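Local coordinates for ribose-phosphate pyrophosphokinase (Mycobacterium smegmatis, PDB 5MP7), which probably transfers the pyrophosphoryl group of ATP to the 1-hydroxyl of ribose 5-phosphate, with magnesium as cofactor, to make the central metabolite PRPP, at residues A16-P21 / N72-E77; A37-D42 / F49-E54; R57-F62 / G88-I93; Q65-P70 / A95-Y100; M153-L158 / L299-L304. All blocks are in the same frame, centred on the assembly; numbering follows the deposited sequence.

Interaction 1: residues A16-P21 / N72-E77; sequences AGRAHP and NQWLME
Arg-18 and Glu-77 are joined by a salt bridge and a backbone hydrogen bond, three bonds in all, which occupy both carboxylate oxygens. Arg-18 turns the side of its guanidinium to Glu-77 OE2, which accepts hydrogen bonds from Arg-18 NE and NH2, both 2.9 Å, and lies near the guanidinium plane. NE reaches the syn lone pair of OE2, whereas NH2 comes from above the carboxylate, the planes of the two groups being 50° apart. The backbone N of Arg-18 bonds the other oxygen, Glu-77 OE1, at 3.0 Å. A bend in the arginine chain at chi3 (-70°) turns the guanidinium edge to the carboxylate. Two further bonds outside the pair steady the charges: Arg-18 NH2 also pairs with Asp-42, and Glu-77 OE1 also accepts from Gln-65. The loop 16-21 leaves the edge strand 12-16 of the parallel sheet in the N-terminal, PRTase-like domain, and the bonds tie it to helix 71-87. The methyl of Ala-19 sits squarely over one face of the Trp-74 indole, a CH-pi contact with CB 3.5 Å from the centroid of the five-membered ring and 13° off its normal; the opposite face has Gln-73 CD, offset toward the rim. Trp-74 CZ3 in turn lies over one face of the Arg-18 guanidinium. Farther out, Arg-18 CB approaches Trp-74 CZ3 obliquely at 3.9 Å.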
# COMPACT_ATOMS: atom_id res chain seq x y z
N ALA A 16 11.72 -2.28 -56.97
CA ALA A 16 11.63 -0.90 -56.55
C ALA A 16 11.46 -0.82 -55.07
O ALA A 16 10.73 -1.59 -54.47
CB ALA A 16 10.47 -0.22 -57.24
N GLY A 17 12.17 0.12 -54.47
CA GLY A 17 11.90 0.49 -53.09
C GLY A 17 10.69 1.41 -52.96
O GLY A 17 10.10 1.82 -53.94
N ARG A 18 10.32 1.71 -51.72
CA ARG A 18 9.10 2.45 -51.39
C ARG A 18 9.23 3.97 -51.45
O ARG A 18 8.24 4.65 -51.34
CB ARG A 18 8.65 2.09 -49.98
CG ARG A 18 8.18 0.65 -49.82
CD ARG A 18 7.95 0.34 -48.35
NE ARG A 18 9.22 0.28 -47.62
CZ ARG A 18 9.39 0.41 -46.29
NH1 ARG A 18 8.34 0.62 -45.50
NH2 ARG A 18 10.61 0.30 -45.76
N ALA A 19 10.44 4.50 -51.61
CA ALA A 19 10.64 5.94 -51.53
C ALA A 19 9.96 6.77 -52.64
O ALA A 19 9.53 7.89 -52.39
CB ALA A 19 12.13 6.28 -51.48
N HIS A 20 9.86 6.25 -53.85
CA HIS A 20 9.40 7.07 -54.92
C HIS A 20 8.62 6.22 -55.87
O HIS A 20 9.08 5.93 -56.96
CB HIS A 20 10.58 7.77 -55.57
CG HIS A 20 10.19 8.82 -56.56
ND1 HIS A 20 11.10 9.43 -57.39
CD2 HIS A 20 8.98 9.32 -56.90
CE1 HIS A 20 10.48 10.26 -58.19
NE2 HIS A 20 9.19 10.21 -57.93
N PRO A 21 7.39 5.86 -55.47
CA PRO A 21 6.51 4.97 -56.26
C PRO A 21 6.06 5.49 -57.65
O PRO A 21 5.91 4.68 -58.57
CB PRO A 21 5.32 4.71 -55.32
CG PRO A 21 5.40 5.75 -54.23
CD PRO A 21 6.80 6.25 -54.17
N ASN A 72 18.95 7.72 -45.22
CA ASN A 72 19.69 6.54 -44.79
C ASN A 72 18.85 5.26 -44.74
O ASN A 72 19.35 4.17 -45.01
CB ASN A 72 20.32 6.81 -43.44
CG ASN A 72 21.26 7.99 -43.50
OD1 ASN A 72 22.26 7.96 -44.26
ND2 ASN A 72 20.95 9.05 -42.74
N GLN A 73 17.58 5.41 -44.38
CA GLN A 73 16.61 4.35 -44.46
C GLN A 73 16.49 3.78 -45.88
O GLN A 73 16.41 2.58 -46.08
CB GLN A 73 15.27 4.89 -44.03
CG GLN A 73 14.17 3.86 -43.99
CD GLN A 73 12.81 4.51 -43.81
OE1 GLN A 73 12.72 5.63 -43.31
NE2 GLN A 73 11.75 3.80 -44.21
N TRP A 74 16.48 4.66 -46.88
CA TRP A 74 16.27 4.19 -48.26
C TRP A 74 17.51 3.57 -48.83
O TRP A 74 17.44 2.67 -49.67
CB TRP A 74 15.76 5.30 -49.17
CG TRP A 74 14.54 5.98 -48.70
CD1 TRP A 74 14.42 7.30 -48.48
CD2 TRP A 74 13.30 5.39 -48.34
NE1 TRP A 74 13.17 7.59 -48.00
CE2 TRP A 74 12.45 6.44 -47.92
CE3 TRP A 74 12.81 4.09 -48.34
CZ2 TRP A 74 11.13 6.23 -47.52
CZ3 TRP A 74 11.49 3.88 -47.92
CH2 TRP A 74 10.66 4.96 -47.52
N LEU A 75 18.65 4.06 -48.39
CA LEU A 75 19.94 3.46 -48.75
C LEU A 75 20.09 2.05 -48.19
O LEU A 75 20.49 1.13 -48.92
CB LEU A 75 21.09 4.37 -48.28
CG LEU A 75 22.47 3.86 -48.61
CD1 LEU A 75 22.67 3.63 -50.11
CD2 LEU A 75 23.48 4.86 -48.04
N MET A 76 19.74 1.86 -46.91
CA MET A 76 19.70 0.50 -46.32
C MET A 76 18.69 -0.41 -47.00
O MET A 76 18.99 -1.55 -47.23
CB MET A 76 19.40 0.52 -44.85
CG MET A 76 20.54 1.07 -44.01
SD MET A 76 22.13 0.22 -44.17
CE MET A 76 21.63 -1.50 -44.07
N GLU A 77 17.52 0.11 -47.39
CA GLU A 77 16.56 -0.72 -48.09
C GLU A 77 17.11 -1.23 -49.41
O GLU A 77 16.91 -2.39 -49.74
CB GLU A 77 15.22 0.04 -48.29
CG GLU A 77 14.18 -0.78 -49.06
CD GLU A 77 12.76 -0.18 -49.03
OE1 GLU A 77 12.43 0.74 -49.85
OE2 GLU A 77 11.94 -0.66 -48.20

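Interaction 2: residues A37-D42 / F49-E54; sequences AQTARD and FVRFDE
The Gln-38 amide and the Phe-52 ring run side by side with planes 26° apart, OE1 of Gln-38 standing 3.5 Å from CE1 of Phe-52. On the opposite side of the strands, the Arg-41 guanidinium has Thr-39 CG2 over the centre of one face, and the Arg-51 guanidinium has Phe-49 CE1 above one face, toward its rim. The backbones form an antiparallel beta hairpin, strands 38-42 and 49-52 being antiparallel within 4°, their axes approaching to 4.6 Å. Thr-39 with Arg-51 and Arg-41 with Phe-49 are its hydrogen-bonded pairs; Thr-39 N to Arg-51 O and Arg-51 N to Thr-39 O are both 2.9 Å. Between them, Ala-40 with Val-50 is a non-hydrogen-bonded pair, as is Gln-38 with Phe-52. Thr-39 OG1 donates a hydrogen bond to Asp-53 OD2 at 2.9 Å, on the syn lone pair, and takes a weak bond from Arg-51 NH2. With OG1 beside the backbone N (chi1 -48°), the hydroxyl is turned to both charged partners, while Arg-51 NE makes a salt bridge to Asp-53 OD1 whose hydrogen bond is weak. Beyond the strands, Asp-53 N bonds Ala-37 O at 3.0 Å from above the carbonyl plane. The face carrying Gln-38, Ala-40 and Phe-52 lies against helix 71-87, with Phe-15 of strand 12-16 edge-to-face to Phe-52; on the other face, Phe-49 and Arg-51 pack on Glu-113 of a second subunit.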
# COMPACT_ATOMS: atom_id res chain seq x y z
N ALA A 37 6.81 -8.26 -57.33
CA ALA A 37 6.04 -8.23 -56.10
C ALA A 37 6.95 -8.48 -54.93
O ALA A 37 7.83 -9.34 -54.99
CB ALA A 37 4.95 -9.31 -56.13
N GLN A 38 6.77 -7.71 -53.88
CA GLN A 38 7.54 -7.90 -52.69
C GLN A 38 6.83 -7.36 -51.49
O GLN A 38 6.09 -6.42 -51.58
CB GLN A 38 8.90 -7.22 -52.86
CG GLN A 38 8.79 -5.71 -53.07
CD GLN A 38 10.04 -4.94 -52.85
OE1 GLN A 38 11.11 -5.45 -53.06
NE2 GLN A 38 9.91 -3.66 -52.45
N THR A 39 7.16 -7.91 -50.34
CA THR A 39 6.75 -7.35 -49.06
C THR A 39 7.90 -6.47 -48.55
O THR A 39 9.03 -6.93 -48.43
CB THR A 39 6.52 -8.48 -48.07
OG1 THR A 39 5.70 -9.48 -48.70
CG2 THR A 39 5.87 -7.97 -46.80
N ALA A 40 7.63 -5.20 -48.29
CA ALA A 40 8.64 -4.28 -47.75
C ALA A 40 8.00 -3.49 -46.64
O ALA A 40 7.09 -2.71 -46.89
CB ALA A 40 9.16 -3.35 -48.84
N ARG A 41 8.48 -3.69 -45.42
CA ARG A 41 7.87 -3.13 -44.23
C ARG A 41 8.90 -2.84 -43.14
O ARG A 41 9.96 -3.44 -43.11
CB ARG A 41 6.86 -4.13 -43.66
CG ARG A 41 5.78 -4.61 -44.64
CD ARG A 41 4.66 -3.62 -45.00
NE ARG A 41 3.65 -4.46 -45.66
CZ ARG A 41 3.67 -4.83 -46.95
NH1 ARG A 41 4.61 -4.38 -47.78
NH2 ARG A 41 2.72 -5.65 -47.42
N ASP A 42 8.51 -1.97 -42.21
CA ASP A 42 9.37 -1.53 -41.11
C ASP A 42 8.88 -2.11 -39.80
O ASP A 42 7.70 -2.03 -39.47
CB ASP A 42 9.36 -0.01 -40.98
CG ASP A 42 10.12 0.72 -42.15
OD1 ASP A 42 10.92 0.11 -42.89
OD2 ASP A 42 9.93 1.94 -42.32
N PHE A 49 12.29 -5.02 -43.32
CA PHE A 49 12.05 -6.38 -43.69
C PHE A 49 11.74 -6.41 -45.17
O PHE A 49 10.89 -5.68 -45.63
CB PHE A 49 10.85 -6.91 -42.92
CG PHE A 49 10.47 -8.32 -43.28
CD1 PHE A 49 9.67 -8.57 -44.40
CD2 PHE A 49 10.92 -9.41 -42.52
CE1 PHE A 49 9.32 -9.87 -44.76
CE2 PHE A 49 10.57 -10.72 -42.87
CZ PHE A 49 9.77 -10.94 -44.00
N VAL A 50 12.37 -7.31 -45.90
CA VAL A 50 12.19 -7.40 -47.34
C VAL A 50 11.96 -8.84 -47.68
O VAL A 50 12.69 -9.68 -47.23
CB VAL A 50 13.43 -6.81 -48.07
CG1 VAL A 50 13.70 -7.46 -49.42
CG2 VAL A 50 13.24 -5.30 -48.29
N ARG A 51 10.98 -9.13 -48.53
CA ARG A 51 10.82 -10.47 -49.07
C ARG A 51 10.27 -10.44 -50.47
O ARG A 51 9.32 -9.75 -50.73
CB ARG A 51 9.89 -11.28 -48.18
CG ARG A 51 9.85 -12.75 -48.57
CD ARG A 51 8.90 -13.52 -47.66
NE ARG A 51 7.58 -12.89 -47.71
CZ ARG A 51 6.74 -12.77 -46.70
NH1 ARG A 51 7.01 -13.26 -45.49
NH2 ARG A 51 5.59 -12.14 -46.91
N PHE A 52 10.87 -11.20 -51.38
CA PHE A 52 10.39 -11.23 -52.75
C PHE A 52 9.29 -12.27 -52.86
O PHE A 52 9.43 -13.37 -52.36
CB PHE A 52 11.50 -11.49 -53.74
CG PHE A 52 12.55 -10.43 -53.73
CD1 PHE A 52 12.21 -9.10 -53.95
CD2 PHE A 52 13.88 -10.76 -53.51
CE1 PHE A 52 13.18 -8.13 -53.93
CE2 PHE A 52 14.86 -9.78 -53.49
CZ PHE A 52 14.51 -8.46 -53.68
N ASP A 53 8.21 -11.91 -53.55
CA ASP A 53 7.04 -12.77 -53.61
C ASP A 53 6.89 -13.52 -54.92
O ASP A 53 5.86 -14.13 -55.17
CB ASP A 53 5.81 -11.96 -53.22
CG ASP A 53 5.84 -11.52 -51.74
OD1 ASP A 53 6.37 -12.26 -50.87
OD2 ASP A 53 5.35 -10.43 -51.44
N GLU A 54 7.94 -13.54 -55.73
CA GLU A 54 8.04 -14.44 -56.88
C GLU A 54 9.51 -14.79 -57.07
O GLU A 54 10.38 -14.20 -56.40
CB GLU A 54 7.45 -13.80 -58.15
CG GLU A 54 7.78 -12.33 -58.34
CD GLU A 54 7.16 -11.72 -59.61
OE1 GLU A 54 7.51 -12.16 -60.72
OE2 GLU A 54 6.33 -10.77 -59.49

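Interaction 3: residues R57-F62 / G88-I93; sequences RGCDAF and GSAKRI
Arg-57 opens the contact by laying its aliphatic CG 4.1 Å from CB of Ser-89, while its CA makes a CA-H...O contact with Gly-88 O, the carbonyl of the first residue past helix 71-87. Gly-58 follows at positive phi, and its N donates a nearly straight bond (173°) to Ser-89 O at 2.8 Å. Its carbonyl lies beside the bent aliphatic chain of Lys-91. Cys-59 O is gripped twice, by Lys-91 N at 3.0 Å and, weakly, by Arg-92 N at 3.4 Å. Its SG, set between the backbone N and the carbonyl carbon (chi1 76°), packs on Ala-90 CB. Asp-60 is paired with Arg-92 in parallel register, and the two side chains point the same way from neighbouring strands. Arg-92 NH1 reaches Asp-60 OD2 at 3.0 Å in a salt bridge, on the syn side of the carboxylate, the two planes being 53° apart. CG of Lys-91 covers one face of that guanidinium. Ala-61 is paired with Ile-93, its N bonded to Arg-92 O at 2.9 Å; on this face, Leu-85 of helix 71-87 touches both. The pairing belongs to the beta-alpha-beta crossover from strand 60-64 through helix 71-87 to strand 92-97. Chemically, the join is mainly backbone hydrogen bonding with one salt bridge beside it; the Arg-92 guanidinium would probably favour the charged form of the buried Asp-60, with the ammonium of Lys-91 more distant.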
# COMPACT_ATOMS: atom_id res chain seq x y z
N ARG A 57 15.57 -16.14 -59.32
CA ARG A 57 16.70 -16.94 -59.78
C ARG A 57 16.95 -16.71 -61.27
O ARG A 57 16.03 -16.72 -62.07
CB ARG A 57 16.39 -18.40 -59.40
CG ARG A 57 17.43 -19.40 -59.79
CD ARG A 57 17.02 -20.83 -59.47
NE ARG A 57 17.56 -21.23 -58.18
CZ ARG A 57 16.87 -21.19 -57.05
NH1 ARG A 57 15.60 -20.76 -57.00
NH2 ARG A 57 17.46 -21.60 -55.93
N GLY A 58 18.19 -16.37 -61.62
CA GLY A 58 18.62 -16.21 -63.00
C GLY A 58 18.30 -14.93 -63.73
O GLY A 58 18.67 -14.78 -64.90
N CYS A 59 17.71 -13.96 -63.03
CA CYS A 59 17.27 -12.72 -63.65
C CYS A 59 18.38 -11.66 -63.79
O CYS A 59 19.40 -11.68 -63.12
CB CYS A 59 16.11 -12.13 -62.86
SG CYS A 59 16.57 -11.31 -61.29
N ASP A 60 18.14 -10.75 -64.71
CA ASP A 60 18.89 -9.51 -64.81
C ASP A 60 18.05 -8.49 -64.03
O ASP A 60 16.99 -8.11 -64.47
CB ASP A 60 19.04 -9.10 -66.27
CG ASP A 60 19.97 -10.03 -67.05
OD1 ASP A 60 19.83 -11.28 -67.00
OD2 ASP A 60 20.86 -9.51 -67.74
N ALA A 61 18.53 -8.12 -62.85
CA ALA A 61 17.75 -7.35 -61.92
C ALA A 61 18.17 -5.91 -61.96
O ALA A 61 19.36 -5.61 -62.05
CB ALA A 61 17.93 -7.87 -60.52
N PHE A 62 17.17 -5.02 -61.93
CA PHE A 62 17.39 -3.58 -61.84
C PHE A 62 16.67 -3.09 -60.59
O PHE A 62 15.46 -3.23 -60.46
CB PHE A 62 16.87 -2.92 -63.10
CG PHE A 62 17.64 -3.31 -64.30
CD1 PHE A 62 17.37 -4.51 -64.96
CD2 PHE A 62 18.68 -2.53 -64.77
CE1 PHE A 62 18.14 -4.91 -66.07
CE2 PHE A 62 19.42 -2.92 -65.89
CZ PHE A 62 19.13 -4.09 -66.55
N GLY A 88 19.52 -14.97 -53.67
CA GLY A 88 18.52 -15.61 -54.45
C GLY A 88 18.97 -15.97 -55.85
O GLY A 88 18.13 -16.25 -56.69
N SER A 89 20.28 -15.91 -56.12
CA SER A 89 20.86 -16.33 -57.42
C SER A 89 20.45 -15.51 -58.61
O SER A 89 20.22 -16.07 -59.68
CB SER A 89 20.61 -17.84 -57.72
OG SER A 89 21.21 -18.64 -56.71
N ALA A 90 20.30 -14.21 -58.42
CA ALA A 90 20.20 -13.29 -59.55
C ALA A 90 21.52 -13.31 -60.34
O ALA A 90 22.60 -13.42 -59.78
CB ALA A 90 19.90 -11.90 -59.09
N LYS A 91 21.41 -13.29 -61.65
CA LYS A 91 22.57 -13.42 -62.52
C LYS A 91 23.39 -12.12 -62.54
O LYS A 91 24.58 -12.14 -62.34
CB LYS A 91 22.10 -13.82 -63.93
CG LYS A 91 23.20 -14.23 -64.86
CD LYS A 91 22.62 -14.80 -66.13
CE LYS A 91 22.32 -16.28 -66.08
NZ LYS A 91 21.26 -16.51 -67.10
N ARG A 92 22.72 -10.99 -62.72
CA ARG A 92 23.33 -9.66 -62.80
C ARG A 92 22.46 -8.69 -62.00
O ARG A 92 21.24 -8.71 -62.13
CB ARG A 92 23.32 -9.22 -64.25
CG ARG A 92 24.51 -9.67 -65.06
CD ARG A 92 24.24 -9.54 -66.57
NE ARG A 92 24.85 -10.69 -67.25
CZ ARG A 92 24.22 -11.66 -67.93
NH1 ARG A 92 22.91 -11.67 -68.14
NH2 ARG A 92 24.96 -12.66 -68.45
N ILE A 93 23.09 -7.82 -61.21
CA ILE A 93 22.38 -6.82 -60.40
C ILE A 93 22.87 -5.41 -60.73
O ILE A 93 24.04 -5.10 -60.55
CB ILE A 93 22.58 -7.08 -58.91
CG1 ILE A 93 22.16 -8.49 -58.59
CG2 ILE A 93 21.75 -6.10 -58.07
CD1 ILE A 93 22.59 -8.94 -57.23

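Interaction 4: residues Q65-P70 / A95-Y100; sequences QSHPAP and AILPFY
This is a buried contact at the carboxyl end of two neighbouring parallel strands, where the loop after strand 60-64 runs beside the end of strand 92-97 and the turn that follows. A single hydrogen bond crosses it: Gln-65 N donates to Ile-96 O at 3.2 Å, with an angle of 179° at the hydrogen. Thereafter the chains part, and packing replaces pairing. Pro-98 CD packs 3.3 Å from Gln-65 O. His-67 supplies the main side-chain contact. With CG beside its own backbone N (chi1 -69°), its imidazole crosses Leu-97 at a slant and brings CE1 within 3.6 Å of Leu-97 CD2. ND1 of the same ring stands 3.7 Å from Phe-99 O, and Phe-99 CD2 lies 4.0 Å from His-67 O. The Phe-99 ring stacks edge-to-face with His-260 and lies beside Arg-104, predicted to bind ATP. The amide end of Gln-65 turns to helix 71-87, where its NE2 bonds Glu-77 OE1 and Trp-74 O, while Ser-66 OG bonds Thr-284 O. Leu-97 touches Gln-78 of helix 71-87 and Leu-124 of helix 116-127, and Ile-96 lies against Val-133 of the adjacent strand 131-135.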
# COMPACT_ATOMS: atom_id res chain seq x y z
N GLN A 65 15.86 2.72 -56.58
CA GLN A 65 15.56 3.40 -55.35
C GLN A 65 15.97 4.88 -55.46
O GLN A 65 17.15 5.20 -55.69
CB GLN A 65 16.28 2.73 -54.17
CG GLN A 65 15.99 3.33 -52.81
CD GLN A 65 14.61 2.93 -52.27
OE1 GLN A 65 13.58 3.23 -52.86
NE2 GLN A 65 14.59 2.27 -51.12
N SER A 66 15.02 5.76 -55.21
CA SER A 66 15.31 7.16 -55.00
C SER A 66 15.61 7.42 -53.50
O SER A 66 15.30 6.60 -52.67
CB SER A 66 14.12 7.96 -55.46
OG SER A 66 14.48 9.30 -55.60
N HIS A 67 16.23 8.54 -53.16
CA HIS A 67 16.76 8.76 -51.81
C HIS A 67 16.38 10.11 -51.27
O HIS A 67 17.24 10.95 -50.96
CB HIS A 67 18.28 8.60 -51.79
CG HIS A 67 18.71 7.19 -52.01
ND1 HIS A 67 18.94 6.68 -53.26
CD2 HIS A 67 18.91 6.18 -51.14
CE1 HIS A 67 19.25 5.40 -53.16
NE2 HIS A 67 19.25 5.08 -51.88
N PRO A 68 15.07 10.36 -51.13
CA PRO A 68 14.65 11.55 -50.42
C PRO A 68 14.82 11.39 -48.90
O PRO A 68 15.12 10.31 -48.41
CB PRO A 68 13.18 11.62 -50.78
CG PRO A 68 12.77 10.18 -50.88
CD PRO A 68 13.94 9.54 -51.57
N ALA A 69 14.54 12.46 -48.16
CA ALA A 69 14.50 12.42 -46.69
C ALA A 69 13.40 11.47 -46.21
O ALA A 69 12.32 11.47 -46.80
CB ALA A 69 14.23 13.81 -46.16
N PRO A 70 13.63 10.63 -45.20
CA PRO A 70 14.94 10.38 -44.55
C PRO A 70 15.83 9.38 -45.32
O PRO A 70 15.47 8.20 -45.52
CB PRO A 70 14.53 9.77 -43.21
CG PRO A 70 13.24 9.05 -43.50
CD PRO A 70 12.55 9.80 -44.62
N ALA A 95 22.20 -1.48 -59.67
CA ALA A 95 21.58 -0.53 -58.77
C ALA A 95 21.35 0.78 -59.51
O ALA A 95 22.25 1.33 -60.17
CB ALA A 95 22.46 -0.27 -57.58
N ILE A 96 20.14 1.30 -59.42
CA ILE A 96 19.81 2.57 -60.03
C ILE A 96 19.56 3.57 -58.91
O ILE A 96 18.66 3.38 -58.09
CB ILE A 96 18.57 2.42 -60.89
CG1 ILE A 96 18.89 1.54 -62.08
CG2 ILE A 96 18.11 3.77 -61.39
CD1 ILE A 96 17.64 1.04 -62.74
N LEU A 97 20.36 4.61 -58.86
CA LEU A 97 20.22 5.64 -57.83
C LEU A 97 20.07 6.98 -58.52
O LEU A 97 21.06 7.62 -58.77
CB LEU A 97 21.44 5.64 -56.95
CG LEU A 97 21.62 4.36 -56.14
CD1 LEU A 97 22.47 3.39 -56.91
CD2 LEU A 97 22.32 4.64 -54.81
N PRO A 98 18.84 7.39 -58.87
CA PRO A 98 18.69 8.59 -59.69
C PRO A 98 19.34 9.80 -59.05
O PRO A 98 19.97 10.58 -59.74
CB PRO A 98 17.18 8.75 -59.80
CG PRO A 98 16.63 7.38 -59.60
CD PRO A 98 17.54 6.73 -58.61
N PHE A 99 19.20 9.95 -57.74
CA PHE A 99 19.97 10.93 -56.97
C PHE A 99 20.95 10.15 -56.09
O PHE A 99 20.54 9.36 -55.23
CB PHE A 99 18.99 11.75 -56.15
CG PHE A 99 19.63 12.68 -55.14
CD1 PHE A 99 20.02 13.95 -55.52
CD2 PHE A 99 19.78 12.29 -53.81
CE1 PHE A 99 20.57 14.83 -54.60
CE2 PHE A 99 20.32 13.15 -52.89
CZ PHE A 99 20.73 14.42 -53.29
N TYR A 100 22.24 10.32 -56.34
CA TYR A 100 23.28 9.55 -55.66
C TYR A 100 23.49 10.10 -54.25
O TYR A 100 23.88 11.24 -54.08
CB TYR A 100 24.56 9.61 -56.47
CG TYR A 100 25.64 8.66 -56.03
CD1 TYR A 100 26.47 8.97 -54.95
CD2 TYR A 100 25.91 7.51 -56.74
CE1 TYR A 100 27.52 8.13 -54.58
CE2 TYR A 100 26.97 6.64 -56.37
CZ TYR A 100 27.77 6.98 -55.30
OH TYR A 100 28.80 6.19 -54.91

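Interaction 5: residues M153-L158 / L299-L304; sequences MRAQKL and LSIAPL
Both segments step from the end of a beta strand into the start of a helix, Met-153 to helix 156-167 and Leu-299 to helix 302-314, and they face each other across the junction between the two sheets of the alpha/beta fold. Strands 150-153 and 296-299 are edge strands of those two sheets within this chain. The backbones stay well apart, Ala-155 CA and Ile-301 CA being 7.7 Å from each other. No hydrogen bond joins the segments; the contact is apolar side-chain packing. Leu-158 and Leu-299 run antiparallel alongside each other, CG of Leu-158 coming 4.2 Å from CD1 of Leu-299. The extension of Leu-158 away from its backbone N (chi1 173°) brings CD2 to within 3.8 Å of Ser-300 O and 4.3 Å of Ile-301 CD1. That CD1 also meets Ala-155 CB at 4.1 Å. At the start of helix 302-314, Ser-300 OG accepts from Ala-302 N, a capping bond, and also bonds Gln-26 of helix 21-31, while Arg-154 turns its guanidinium to Asp-140. At the other end of the contact, one methyl of Leu-304, CD2, touches both Met-153 CB and the peptide oxygen Arg-154 O, the latter at 3.6 Å.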
# COMPACT_ATOMS: atom_id res chain seq x y z
N MET A 153 24.16 9.15 -66.46
CA MET A 153 23.18 9.75 -67.38
C MET A 153 23.05 11.23 -67.14
O MET A 153 23.14 11.72 -66.01
CB MET A 153 21.83 9.05 -67.23
CG MET A 153 21.87 7.55 -67.49
SD MET A 153 22.56 7.13 -69.13
CE MET A 153 24.33 6.92 -68.93
N ARG A 154 22.85 11.96 -68.22
CA ARG A 154 22.75 13.40 -68.15
C ARG A 154 21.37 13.87 -68.53
O ARG A 154 20.82 13.43 -69.50
CB ARG A 154 23.78 14.03 -69.08
CG ARG A 154 25.06 14.43 -68.40
CD ARG A 154 26.06 13.31 -68.38
NE ARG A 154 27.39 13.84 -68.07
CZ ARG A 154 28.51 13.12 -68.08
NH1 ARG A 154 28.48 11.81 -68.44
NH2 ARG A 154 29.65 13.71 -67.75
N ALA A 155 20.84 14.83 -67.78
CA ALA A 155 19.55 15.46 -68.07
C ALA A 155 19.69 16.74 -68.91
O ALA A 155 18.70 17.39 -69.20
CB ALA A 155 18.84 15.77 -66.76
N GLN A 156 20.92 17.12 -69.23
CA GLN A 156 21.19 18.35 -69.94
C GLN A 156 20.37 18.53 -71.22
O GLN A 156 19.79 19.58 -71.41
CB GLN A 156 22.66 18.42 -70.29
CG GLN A 156 23.06 19.74 -70.91
CD GLN A 156 24.52 19.77 -71.25
OE1 GLN A 156 25.35 19.00 -70.71
NE2 GLN A 156 24.85 20.64 -72.16
N LYS A 157 20.38 17.54 -72.10
CA LYS A 157 19.59 17.60 -73.32
C LYS A 157 18.11 17.81 -73.02
O LYS A 157 17.45 18.57 -73.70
CB LYS A 157 19.77 16.35 -74.17
CG LYS A 157 21.07 16.32 -74.95
CD LYS A 157 20.96 15.39 -76.16
CE LYS A 157 22.16 15.49 -77.09
NZ LYS A 157 23.22 14.53 -76.70
N LEU A 158 17.60 17.12 -72.00
CA LEU A 158 16.22 17.24 -71.61
C LEU A 158 15.90 18.67 -71.11
O LEU A 158 14.89 19.25 -71.52
CB LEU A 158 15.89 16.19 -70.53
CG LEU A 158 14.53 16.23 -69.83
CD1 LEU A 158 13.41 15.75 -70.76
CD2 LEU A 158 14.60 15.36 -68.58
N LEU A 299 9.92 17.81 -65.09
CA LEU A 299 10.03 16.97 -66.30
C LEU A 299 10.35 15.58 -65.86
O LEU A 299 11.01 15.39 -64.84
CB LEU A 299 11.09 17.49 -67.23
CG LEU A 299 10.96 18.97 -67.61
CD1 LEU A 299 12.22 19.38 -68.36
CD2 LEU A 299 9.71 19.27 -68.45
N SER A 300 9.88 14.58 -66.60
CA SER A 300 10.09 13.22 -66.20
C SER A 300 11.46 12.72 -66.64
O SER A 300 11.83 12.89 -67.78
CB SER A 300 9.03 12.29 -66.81
OG SER A 300 9.14 11.00 -66.19
N ILE A 301 12.17 12.06 -65.74
CA ILE A 301 13.40 11.35 -66.06
C ILE A 301 13.14 9.89 -66.50
O ILE A 301 14.07 9.18 -66.84
CB ILE A 301 14.37 11.40 -64.84
CG1 ILE A 301 15.80 11.34 -65.31
CG2 ILE A 301 14.10 10.31 -63.80
CD1 ILE A 301 16.31 12.71 -65.71
N ALA A 302 11.89 9.44 -66.48
CA ALA A 302 11.58 8.06 -66.73
C ALA A 302 12.01 7.56 -68.09
O ALA A 302 12.54 6.44 -68.17
CB ALA A 302 10.12 7.77 -66.51
N PRO A 303 11.75 8.32 -69.17
CA PRO A 303 12.14 7.78 -70.50
C PRO A 303 13.65 7.54 -70.61
O PRO A 303 14.07 6.55 -71.20
CB PRO A 303 11.69 8.86 -71.46
CG PRO A 303 10.56 9.57 -70.73
CD PRO A 303 11.00 9.58 -69.30
N LEU A 304 14.44 8.44 -70.02
CA LEU A 304 15.90 8.30 -69.97
C LEU A 304 16.33 7.05 -69.16
O LEU A 304 17.19 6.29 -69.61
CB LEU A 304 16.51 9.57 -69.37
CG LEU A 304 18.03 9.68 -69.30
CD1 LEU A 304 18.67 9.66 -70.70
CD2 LEU A 304 18.43 10.96 -68.54

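In the fold
Interactions 1 to 4 lie in the N-terminal domain, and interaction 5 joins its parallel beta sheet to the mixed beta sheet of the other half. Interactions 1 and 4, centres 7 Å apart, meet at Gln-65, whose NE2 bonds Glu-77 OE1 at 2.9 Å. Interaction 2, nested in the loop that interaction 1 closes, meets it through the Arg-18 NH2 to Asp-42 OD1 salt bridge of 2.9 Å. Interactions 3 and 4 stand at opposite ends of the strand pair 60-64 and 92-97, centres 20 Å apart. The predicted ATP-binding Arg-104 lies about 5 Å from Phe-99 of interaction 4, side chain to side chain, whereas interaction 3 is remote from the predicted sites.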